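Local coordinates for protein L-amino acid deaminase (Proteus vulgaris, PDB 5I39) that probably oxidises L-amino acids as a membrane-bound, FAD-dependent deaminase, at residues A[111-114]-A[115-119]; A[137-140]-A[141-144]; A[286-289]-A[290-294]. All coordinates share one frame; numbering follows the deposited sequence. Where two conformers were deposited one is given.

How the contacts relate
From the N terminus the three contacts follow in series, each within one unbroken stretch of chain, and none nests in or crosses another. Contact 1 closes the short loop that leads from helix 106-110 into strand 117-123. That strand is followed in the chain by helix 128-143, whose C-terminal turns carry contact 2; it is set apart, its nearest atoms about 14 Å from those of contact 1. Contact 3 closes the hairpin of strands 283-287 and 293-295. Contacts 1 and 3 meet on the same mixed sheet: Q119 NE2 probably donates to E287 O (2.9 Å), and A289 CB packs against T115 CB and R117 NH2. Contact 2 touches neither.

Contact 1: residues A[111-114]-A[115-119]; sequences GIDT and TYRTQ
The carboxylate of D113 and the guanidinium of R117 meet end-on, with NH1 bonded to OD1 (2.8 Å, nearly straight at 178°) and NH2 to OD2 (2.8 Å). The two planes are nearly coplanar, 21° apart, and OD2 is met on its syn lone pair. R117 NH1 is shared with Y116 O (2.9 Å). D113 has CG turned anti to its own N (chi1 -170°), which also brings OD1 within bonding distance of T115 N; that amide donates to it (2.8 Å) from above the carboxylate plane, forming an Asx turn. One residue on, Y116 N donates to T114 OG1 (3.0 Å), the bond of an ST turn. In the next shell N107 of helix 106-110 holds the same T114 hydroxyl, T115 OG1 is bonded to the backbone N of D185, and the ring of Y116 meets that of W103. With three N-H groups directed at its two oxygens, D113 is probably held as a carboxylate, and the two-point grip together with the T115 N-H would keep it in one rotation where the loop enters strand 117-123.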
loop_
_atom_site.group_PDB
_atom_site.type_symbol
_atom_site.label_atom_id
_atom_site.label_comp_id
_atom_site.label_asym_id
_atom_site.label_seq_id
_atom_site.Cartn_x
_atom_site.Cartn_y
_atom_site.Cartn_z
ATOM N N GLY A 111 17.146 -9.077 1.332
ATOM C CA GLY A 111 17.819 -10.318 0.950
ATOM C C GLY A 111 16.884 -11.518 0.908
ATOM O O GLY A 111 17.338 -12.658 0.824
ATOM N N ILE A 112 15.578 -11.247 0.967
ATOM C CA ILE A 112 14.518 -12.245 0.892
ATOM C C ILE A 112 13.487 -11.665 -0.065
ATOM O O ILE A 112 13.190 -10.466 -0.022
ATOM C CB ILE A 112 13.877 -12.514 2.273
ATOM C CG1 ILE A 112 14.933 -13.081 3.234
ATOM C CG2 ILE A 112 12.691 -13.471 2.152
ATOM C CD1 ILE A 112 14.487 -13.214 4.675
ATOM N N ASP A 113 12.940 -12.517 -0.922
ATOM C CA ASP A 113 11.989 -12.086 -1.942
ATOM C C ASP A 113 10.701 -11.568 -1.294
ATOM O O ASP A 113 9.974 -12.318 -0.649
ATOM C CB ASP A 113 11.699 -13.264 -2.878
ATOM C CG ASP A 113 10.908 -12.881 -4.119
ATOM O OD1 ASP A 113 10.568 -11.689 -4.320
ATOM O OD2 ASP A 113 10.624 -13.810 -4.912
ATOM N N THR A 114 10.410 -10.286 -1.503
ATOM C CA THR A 114 9.163 -9.682 -1.030
ATOM C C THR A 114 7.979 -9.974 -1.954
ATOM O O THR A 114 6.847 -9.652 -1.601
ATOM C CB THR A 114 9.290 -8.149 -0.938
ATOM O OG1 THR A 114 9.504 -7.607 -2.250
ATOM C CG2 THR A 114 10.421 -7.744 0.002
ATOM N N THR A 115 8.276 -10.566 -3.120
ATOM C CA THR A 115 7.423 -10.678 -4.325
ATOM C C THR A 115 7.394 -9.417 -5.186
ATOM O O THR A 115 6.763 -9.434 -6.243
ATOM C CB THR A 115 5.978 -11.197 -4.103
ATOM O OG1 THR A 115 5.174 -10.212 -3.441
ATOM C CG2 THR A 115 5.981 -12.506 -3.347
ATOM N N TYR A 116 8.094 -8.350 -4.796
ATOM C CA TYR A 116 8.104 -7.164 -5.643
ATOM C C TYR A 116 8.744 -7.491 -6.987
ATOM O O TYR A 116 9.817 -8.109 -7.038
ATOM C CB TYR A 116 8.829 -5.972 -5.025
ATOM C CG TYR A 116 8.580 -4.710 -5.832
ATOM C CD1 TYR A 116 7.374 -4.031 -5.722
ATOM C CD2 TYR A 116 9.523 -4.225 -6.738
ATOM C CE1 TYR A 116 7.107 -2.892 -6.469
ATOM C CE2 TYR A 116 9.269 -3.083 -7.489
ATOM C CZ TYR A 116 8.064 -2.417 -7.344
ATOM O OH TYR A 116 7.793 -1.271 -8.055
ATOM N N ARG A 117 8.071 -7.073 -8.057
ATOM C CA ARG A 117 8.571 -7.211 -9.419
ATOM C C ARG A 117 8.321 -5.917 -10.165
ATOM O O ARG A 117 7.289 -5.273 -9.971
ATOM C CB ARG A 117 7.837 -8.332 -10.162
ATOM C CG ARG A 117 7.965 -9.714 -9.540
ATOM C CD ARG A 117 9.348 -10.307 -9.735
ATOM N NE ARG A 117 9.443 -11.656 -9.173
ATOM C CZ ARG A 117 9.709 -11.954 -7.900
ATOM N NH1 ARG A 117 9.941 -10.999 -7.002
ATOM N NH2 ARG A 117 9.762 -13.227 -7.524
ATOM N N THR A 118 9.263 -5.549 -11.027
ATOM C CA THR A 118 9.023 -4.506 -12.018
ATOM C C THR A 118 8.379 -5.209 -13.208
ATOM O O THR A 118 9.014 -6.016 -13.889
ATOM C CB THR A 118 10.316 -3.770 -12.378
ATOM O OG1 THR A 118 10.783 -3.079 -11.216
ATOM C CG2 THR A 118 10.076 -2.742 -13.458
ATOM N N GLN A 119 7.105 -4.902 -13.418
ATOM C CA GLN A 119 6.206 -5.707 -14.237
ATOM C C GLN A 119 5.712 -5.026 -15.508
ATOM O O GLN A 119 5.635 -5.665 -16.561
ATOM C CB GLN A 119 5.008 -6.086 -13.373
ATOM C CG GLN A 119 3.898 -6.814 -14.096
ATOM C CD GLN A 119 2.832 -7.248 -13.127
ATOM O OE1 GLN A 119 2.175 -6.414 -12.508
ATOM N NE2 GLN A 119 2.662 -8.555 -12.971
#

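Contact 2: residues A[137-140]-A[141-144]; sequences WIDE and RSKN
K143 folds back along the last turn of helix 128-143 to reach E140, three residues earlier, and runs past D139 on the way. Its CB lies 3.7 Å from E140 O, its CG 3.4 Å from D139 O, and its CD passes D139 OD1 at 3.7 Å. The chain bends at chi3 (-71°), which swings CE toward E140, 3.3 Å from OE2. At the tip, NZ forms a salt bridge with E140 OE2 (2.9 Å), approaching from above the carboxylate plane, 43° out of it. E140 comes to meet it by a bend of its own at chi2. NZ also donates to a water (2.7 Å), and that water donates in turn to D139 OD2; both contacts with the D139 carboxylate, the water bridge and the approach of CD, are tentative, since it was modelled in two conformers.

The backbone keeps its helical bonds, R141 N to W137 O, S142 N to I138 O and K143 N to D139 O. D139 O takes a second bond, from S142 OG (2.8 Å), and one carbonyl thus serves both the K143 amide and the serine hydroxyl. R141 faces elsewhere: its guanidinium forms a salt bridge with D90, bonds V145 O and makes a cation-pi contact with F93, while W137 NE1 bonds M88 O. Solvent-facing on one side and fastened to neighbouring parts of the fold on the other, these are the C-terminal turns of an amphipathic surface helix, with an i to i+3 Glu-Lys salt bridge and a serine hydroxyl bonded to the carbonyl three residues back.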
loop_
_atom_site.group_PDB
_atom_site.type_symbol
_atom_site.label_atom_id
_atom_site.label_comp_id
_atom_site.label_asym_id
_atom_site.label_seq_id
_atom_site.Cartn_x
_atom_site.Cartn_y
_atom_site.Cartn_z
ATOM N N TRP A 137 -1.361 14.361 -19.240
ATOM C CA TRP A 137 -0.728 13.979 -17.981
ATOM C C TRP A 137 0.726 13.530 -18.200
ATOM O O TRP A 137 1.630 13.980 -17.494
ATOM C CB TRP A 137 -1.561 12.895 -17.275
ATOM C CG TRP A 137 -1.028 12.541 -15.932
ATOM C CD1 TRP A 137 -1.317 13.149 -14.747
ATOM C CD2 TRP A 137 -0.078 11.515 -15.638
ATOM N NE1 TRP A 137 -0.607 12.563 -13.728
ATOM C CE2 TRP A 137 0.162 11.556 -14.248
ATOM C CE3 TRP A 137 0.581 10.553 -16.412
ATOM C CZ2 TRP A 137 1.044 10.676 -13.616
ATOM C CZ3 TRP A 137 1.461 9.678 -15.783
ATOM C CH2 TRP A 137 1.685 9.751 -14.399
ATOM N N ILE A 138 0.949 12.681 -19.199
ATOM C CA ILE A 138 2.304 12.204 -19.504
ATOM C C ILE A 138 3.191 13.349 -20.013
ATOM O O ILE A 138 4.329 13.499 -19.570
ATOM C CB ILE A 138 2.304 11.044 -20.520
ATOM C CG1 ILE A 138 1.528 9.835 -19.969
ATOM C CG2 ILE A 138 3.736 10.609 -20.824
ATOM C CD1 ILE A 138 1.255 8.742 -20.983
ATOM N N ASP A 139 2.666 14.138 -20.949
ATOM C CA ASP A 139 3.404 15.282 -21.496
ATOM C C ASP A 139 3.839 16.218 -20.371
ATOM O O ASP A 139 5.029 16.529 -20.239
ATOM C CB ASP A 139 2.563 16.046 -22.524
ATOM C CG ASP A 139 3.338 17.177 -23.207
ATOM O OD1 ASP A 139 4.570 17.279 -23.028
ATOM O OD2 ASP A 139 2.708 17.973 -23.929
ATOM N N GLU A 140 2.886 16.648 -19.552
ATOM C CA GLU A 140 3.200 17.570 -18.460
ATOM C C GLU A 140 4.253 17.011 -17.506
ATOM O O GLU A 140 5.178 17.723 -17.116
ATOM C CB GLU A 140 1.928 17.961 -17.700
ATOM C CG GLU A 140 1.008 18.887 -18.486
ATOM C CD GLU A 140 1.665 20.208 -18.850
ATOM O OE1 GLU A 140 2.346 20.804 -17.992
ATOM O OE2 GLU A 140 1.515 20.647 -20.006
ATOM N N ARG A 141 4.141 15.736 -17.145
ATOM C CA ARG A 141 5.136 15.144 -16.252
ATOM C C ARG A 141 6.517 15.047 -16.920
ATOM O O ARG A 141 7.530 15.356 -16.294
ATOM C CB ARG A 141 4.673 13.783 -15.724
ATOM C CG ARG A 141 5.606 13.143 -14.699
ATOM C CD ARG A 141 6.014 14.066 -13.554
ATOM N NE ARG A 141 4.880 14.528 -12.752
ATOM C CZ ARG A 141 4.982 15.313 -11.678
ATOM N NH1 ARG A 141 6.170 15.732 -11.242
ATOM N NH2 ARG A 141 3.882 15.678 -11.026
ATOM N N SER A 142 6.550 14.679 -18.200
ATOM C CA SER A 142 7.816 14.593 -18.939
ATOM C C SER A 142 8.563 15.929 -19.002
ATOM O O SER A 142 9.787 15.953 -19.006
ATOM C CB SER A 142 7.596 14.048 -20.362
ATOM O OG SER A 142 7.134 15.038 -21.269
ATOM N N LYS A 143 7.828 17.037 -19.045
ATOM C CA LYS A 143 8.458 18.361 -19.110
ATOM C C LYS A 143 9.096 18.786 -17.786
ATOM O O LYS A 143 9.973 19.644 -17.774
ATOM C CB LYS A 143 7.449 19.410 -19.569
ATOM C CG LYS A 143 6.994 19.191 -20.999
ATOM C CD LYS A 143 6.106 20.315 -21.502
ATOM C CE LYS A 143 4.734 20.317 -20.848
ATOM N NZ LYS A 143 3.924 21.451 -21.364
ATOM N N ASN A 144 8.656 18.189 -16.680
ATOM C CA ASN A 144 9.199 18.495 -15.361
ATOM C C ASN A 144 8.975 17.305 -14.433
ATOM O O ASN A 144 8.024 17.276 -13.655
ATOM C CB ASN A 144 8.547 19.777 -14.813
ATOM C CG ASN A 144 9.155 20.242 -13.499
ATOM O OD1 ASN A 144 10.186 19.733 -13.057
ATOM N ND2 ASN A 144 8.515 21.224 -12.870
HETATM O O HOH W 1 3.776 20.654 -23.895
#

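Contact 3: residues A[286-289]-A[290-294]; sequences REQA and DGTYA
D290 OD1, lying 3.5 Å from Q288 CB across the turn, is gripped twice by T292: the hydroxyl OG1 donates to its syn lone pair (2.6 Å), and the backbone N donates from above the carboxylate plane (3.1 Å), closing an Asx turn. Q288 N donates to T292 O (2.7 Å, 169°) and G291 N to Q288 O (3.0 Å). Q288 to G291 form a type I turn, and G291 takes positive phi, giving a 3:5 hairpin with a G1 beta bulge that links strands 283-287 and 293-295. Further along, R286 and A294 form a hydrogen-bonded antiparallel pair, E287 and Y293 a non-hydrogen-bonded one. E287 lays its backbone and CB over one face of the Y293 ring; CA stands 4.0 Å from the ring centroid, 21° off the normal, a CH-pi contact. A water joins E287 OE2 to Y293 OH, which is also bonded to G274 N. On the face carrying R286 and A294, NH2 of R286 lies 3.5 Å from A294 CB; its guanidinium is bonded to Y80 O and S183 OG and salt-bridged to D185, next to the FAD-binding residues Y80 and G81.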
loop_
_atom_site.group_PDB
_atom_site.type_symbol
_atom_site.label_atom_id
_atom_site.label_comp_id
_atom_site.label_asym_id
_atom_site.label_seq_id
_atom_site.Cartn_x
_atom_site.Cartn_y
_atom_site.Cartn_z
ATOM N N ARG A 286 -3.579 -8.802 -12.786
ATOM C CA ARG A 286 -2.167 -8.634 -12.459
ATOM C C ARG A 286 -1.569 -9.993 -12.140
ATOM O O ARG A 286 -2.033 -10.673 -11.223
ATOM C CB ARG A 286 -2.003 -7.715 -11.249
ATOM C CG ARG A 286 -0.565 -7.598 -10.769
ATOM C CD ARG A 286 -0.463 -6.850 -9.463
ATOM N NE ARG A 286 -1.117 -7.542 -8.354
ATOM C CZ ARG A 286 -0.605 -8.553 -7.655
ATOM N NH1 ARG A 286 0.590 -9.077 -7.936
ATOM N NH2 ARG A 286 -1.318 -9.055 -6.668
ATOM N N GLU A 287 -0.524 -10.378 -12.865
ATOM C CA GLU A 287 0.173 -11.623 -12.570
ATOM C C GLU A 287 0.971 -11.494 -11.277
ATOM O O GLU A 287 1.732 -10.544 -11.098
ATOM C CB GLU A 287 1.108 -12.019 -13.704
ATOM C CG GLU A 287 1.599 -13.451 -13.551
ATOM C CD GLU A 287 2.596 -13.883 -14.599
ATOM O OE1 GLU A 287 3.157 -13.021 -15.302
ATOM O OE2 GLU A 287 2.829 -15.104 -14.697
ATOM N N GLN A 288 0.790 -12.470 -10.391
ATOM C CA GLN A 288 1.561 -12.575 -9.156
ATOM C C GLN A 288 2.897 -13.267 -9.413
ATOM O O GLN A 288 3.124 -13.835 -10.481
ATOM C CB GLN A 288 0.768 -13.354 -8.110
ATOM C CG GLN A 288 -0.553 -12.711 -7.738
ATOM C CD GLN A 288 -0.867 -12.881 -6.264
ATOM O OE1 GLN A 288 -0.939 -13.996 -5.742
ATOM N NE2 GLN A 288 -1.034 -11.789 -5.581
ATOM N N ALA A 289 3.777 -13.234 -8.418
ATOM C CA ALA A 289 5.132 -13.765 -8.573
ATOM C C ALA A 289 5.165 -15.275 -8.815
ATOM O O ALA A 289 6.123 -15.780 -9.397
ATOM C CB ALA A 289 5.985 -13.398 -7.368
ATOM N N ASP A 290 4.117 -15.976 -8.382
ATOM C CA ASP A 290 3.987 -17.423 -8.597
ATOM C C ASP A 290 3.150 -17.817 -9.819
ATOM O O ASP A 290 2.858 -18.993 -9.999
ATOM C CB ASP A 290 3.425 -18.097 -7.330
ATOM C CG ASP A 290 1.987 -17.694 -7.017
ATOM O OD1 ASP A 290 1.442 -16.786 -7.683
ATOM O OD2 ASP A 290 1.406 -18.290 -6.089
ATOM N N GLY A 291 2.745 -16.847 -10.638
ATOM C CA GLY A 291 1.959 -17.126 -11.841
ATOM C C GLY A 291 0.454 -17.191 -11.651
ATOM O O GLY A 291 -0.269 -17.381 -12.623
ATOM N N THR A 292 -0.032 -17.044 -10.419
ATOM C CA THR A 292 -1.458 -16.816 -10.187
ATOM C C THR A 292 -1.786 -15.387 -10.630
ATOM O O THR A 292 -0.881 -14.587 -10.890
ATOM C CB THR A 292 -1.851 -17.041 -8.712
ATOM O OG1 THR A 292 -1.115 -16.152 -7.865
ATOM C CG2 THR A 292 -1.586 -18.490 -8.292
ATOM N N TYR A 293 -3.075 -15.074 -10.727
ATOM C CA TYR A 293 -3.528 -13.757 -11.174
ATOM C C TYR A 293 -4.514 -13.129 -10.209
ATOM O O TYR A 293 -5.564 -13.709 -9.907
ATOM C CB TYR A 293 -4.168 -13.835 -12.562
ATOM C CG TYR A 293 -3.161 -13.890 -13.681
ATOM C CD1 TYR A 293 -2.486 -15.071 -13.978
ATOM C CD2 TYR A 293 -2.867 -12.756 -14.440
ATOM C CE1 TYR A 293 -1.551 -15.128 -15.001
ATOM C CE2 TYR A 293 -1.935 -12.801 -15.466
ATOM C CZ TYR A 293 -1.279 -13.987 -15.742
ATOM O OH TYR A 293 -0.356 -14.028 -16.759
ATOM N N ALA A 294 -4.173 -11.929 -9.755
ATOM C CA ALA A 294 -5.097 -11.075 -9.038
ATOM C C ALA A 294 -6.038 -10.419 -10.043
ATOM O O ALA A 294 -5.621 -10.031 -11.130
ATOM C CB ALA A 294 -4.330 -10.020 -8.266
HETATM O O HOH W 2 1.278 -16.147 -16.686
#